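Side-chain contact in DNA protection during starvation protein (Mycobacterium smegmatis, PDB 2YW6), which probably protects DNA from oxidative damage by oxidising intracellular iron(II) with hydrogen peroxide and storing it as ferric mineral inside a hollow shell of twelve identical subunits: residues D19-Q24 / D136-H141. Numbering follows the deposited sequence.
Sequences DLLQKQ and DLLIAH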
loop_
_atom_site.group_PDB
_atom_site.type_symbol
_atom_site.label_atom_id
_atom_site.label_comp_id
_atom_site.label_asym_id
_atom_site.label_seq_id
_atom_site.Cartn_x
_atom_site.Cartn_y
_atom_site.Cartn_z
ATOM N N ASP B 19 20.064 -32.138 15.014
ATOM C CA ASP B 19 21.493 -31.858 14.934
ATOM C C ASP B 19 21.865 -31.358 13.540
ATOM O O ASP B 19 22.585 -30.364 13.401
ATOM C CB ASP B 19 22.292 -33.108 15.280
ATOM C CG ASP B 19 22.149 -33.490 16.730
ATOM O OD1 ASP B 19 22.798 -34.458 17.164
ATOM O OD2 ASP B 19 21.382 -32.812 17.444
ATOM N N LEU B 20 21.372 -32.051 12.515
ATOM C CA LEU B 20 21.631 -31.658 11.138
ATOM C C LEU B 20 21.236 -30.206 10.941
ATOM O O LEU B 20 21.966 -29.440 10.308
ATOM C CB LEU B 20 20.814 -32.503 10.171
ATOM C CG LEU B 20 21.382 -33.808 9.640
ATOM C CD1 LEU B 20 20.409 -34.380 8.607
ATOM C CD2 LEU B 20 22.724 -33.557 9.004
ATOM N N LEU B 21 20.072 -29.832 11.478
ATOM C CA LEU B 21 19.586 -28.461 11.334
ATOM C C LEU B 21 20.459 -27.433 12.052
ATOM O O LEU B 21 20.673 -26.334 11.536
ATOM C CB LEU B 21 18.136 -28.345 11.806
ATOM C CG LEU B 21 17.115 -29.053 10.914
ATOM C CD1 LEU B 21 15.735 -28.941 11.546
ATOM C CD2 LEU B 21 17.131 -28.437 9.507
ATOM N N GLN B 22 20.964 -27.785 13.227
ATOM C CA GLN B 22 21.819 -26.867 13.967
ATOM C C GLN B 22 23.022 -26.486 13.111
ATOM O O GLN B 22 23.438 -25.325 13.089
ATOM C CB GLN B 22 22.299 -27.506 15.266
ATOM C CG GLN B 22 23.229 -26.620 16.054
ATOM C CD GLN B 22 22.552 -25.341 16.499
ATOM O OE1 GLN B 22 21.526 -25.382 17.180
ATOM N NE2 GLN B 22 23.121 -24.198 16.118
ATOM N N LYS B 23 23.596 -27.475 12.431
ATOM C CA LYS B 23 24.731 -27.229 11.545
ATOM C C LYS B 23 24.290 -26.173 10.536
ATOM O O LYS B 23 24.976 -25.178 10.314
ATOM C CB LYS B 23 25.119 -28.503 10.771
ATOM C CG LYS B 23 26.149 -29.394 11.430
ATOM C CD LYS B 23 25.591 -30.083 12.642
ATOM C CE LYS B 23 26.578 -31.100 13.187
ATOM N NZ LYS B 23 25.948 -31.961 14.232
ATOM N N GLN B 24 23.136 -26.417 9.923
ATOM C CA GLN B 24 22.595 -25.508 8.928
ATOM C C GLN B 24 22.378 -24.121 9.532
ATOM O O GLN B 24 22.697 -23.107 8.905
ATOM C CB GLN B 24 21.279 -26.065 8.380
ATOM C CG GLN B 24 20.865 -25.456 7.045
ATOM C CD GLN B 24 21.696 -25.961 5.864
ATOM O OE1 GLN B 24 22.761 -26.565 6.041
ATOM N NE2 GLN B 24 21.211 -25.704 4.654
ATOM N N ASP B 136 12.053 -30.798 3.045
ATOM C CA ASP B 136 11.404 -29.890 2.117
ATOM C C ASP B 136 11.866 -28.474 2.426
ATOM O O ASP B 136 12.022 -27.645 1.533
ATOM C CB ASP B 136 9.889 -30.003 2.262
ATOM C CG ASP B 136 9.143 -29.143 1.271
ATOM O OD1 ASP B 136 9.221 -29.402 0.051
ATOM O OD2 ASP B 136 8.474 -28.198 1.724
ATOM N N LEU B 137 12.093 -28.218 3.707
ATOM C CA LEU B 137 12.554 -26.922 4.163
ATOM C C LEU B 137 13.908 -26.661 3.517
ATOM O O LEU B 137 14.142 -25.591 2.946
ATOM C CB LEU B 137 12.705 -26.930 5.689
ATOM C CG LEU B 137 12.624 -25.617 6.466
ATOM C CD1 LEU B 137 13.645 -25.645 7.592
ATOM C CD2 LEU B 137 12.874 -24.445 5.537
ATOM N N LEU B 138 14.800 -27.645 3.594
ATOM C CA LEU B 138 16.124 -27.471 3.013
ATOM C C LEU B 138 16.091 -27.428 1.467
ATOM O O LEU B 138 16.867 -26.690 0.841
ATOM C CB LEU B 138 17.079 -28.564 3.518
ATOM C CG LEU B 138 17.401 -28.578 5.031
ATOM C CD1 LEU B 138 18.670 -29.414 5.253
ATOM C CD2 LEU B 138 17.619 -27.179 5.579
ATOM N N ILE B 139 15.195 -28.208 0.857
ATOM C CA ILE B 139 15.083 -28.213 -0.597
ATOM C C ILE B 139 14.647 -26.837 -1.102
ATOM O O ILE B 139 15.051 -26.414 -2.182
ATOM C CB ILE B 139 14.061 -29.267 -1.094
ATOM C CG1 ILE B 139 14.542 -30.675 -0.709
ATOM C CG2 ILE B 139 13.862 -29.131 -2.606
ATOM C CD1 ILE B 139 13.624 -31.796 -1.139
ATOM N N ALA B 140 13.826 -26.138 -0.323
ATOM C CA ALA B 140 13.356 -24.814 -0.728
ATOM C C ALA B 140 14.486 -23.797 -0.668
ATOM O O ALA B 140 14.581 -22.904 -1.508
ATOM C CB ALA B 140 12.197 -24.359 0.155
ATOM N N HIS B 141 15.339 -23.945 0.334
ATOM C CA HIS B 141 16.477 -23.055 0.532
ATOM C C HIS B 141 17.547 -23.230 -0.540
ATOM O O HIS B 141 18.178 -22.250 -0.979
ATOM C CB HIS B 141 17.115 -23.332 1.890
ATOM C CG HIS B 141 16.240 -23.000 3.051
ATOM N ND1 HIS B 141 16.652 -23.152 4.356
ATOM C CD2 HIS B 141 14.997 -22.469 3.115
ATOM C CE1 HIS B 141 15.707 -22.725 5.172
ATOM N NE2 HIS B 141 14.690 -22.303 4.440
#
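The buried amide nitrogen NE2 of Q24 is gripped by two hydroxyls of its own subunit, Y28 OH and T120 OG1; on its way to them it passes the end of L138, Q24 NE2 lying 4.0 Å from L138 CD2. The same CD2 meets the aliphatic part of Q24, at 4.0 Å from Q24 CG, and the tip of L21, at 4.2 Å from L21 CD2. Across these two segments CD2 makes the close contacts of L138. Q24 and L138 run past one another in opposite directions. With CG anti to the backbone N (chi1 -161°) and a bend at chi2 (74°), Q24 lays its methylene along the leucine methyl while its amide turns off to the hydroxyls. Y28 OH also bonds H141 ND1, and H141 NE2 goes on to E67 OE1, so a chain of hydrogen bonds from Q24 through Y28 and H141 to E67 runs beside the apolar contact. The H141 ring stacks with Y64. The helices stay well apart, Q24 CA and L138 CA being 9.0 Å from each other, and side chains bridge the core of the ferritin-like four-helix bundle toward the end where helices 12-41 and 132-155 begin. Helix 102-127 packs against L138 through S123, I124 and L127, while helix 47-75, which carries the probable iron ligands D66 and E70, meets L21 through R71 and I72.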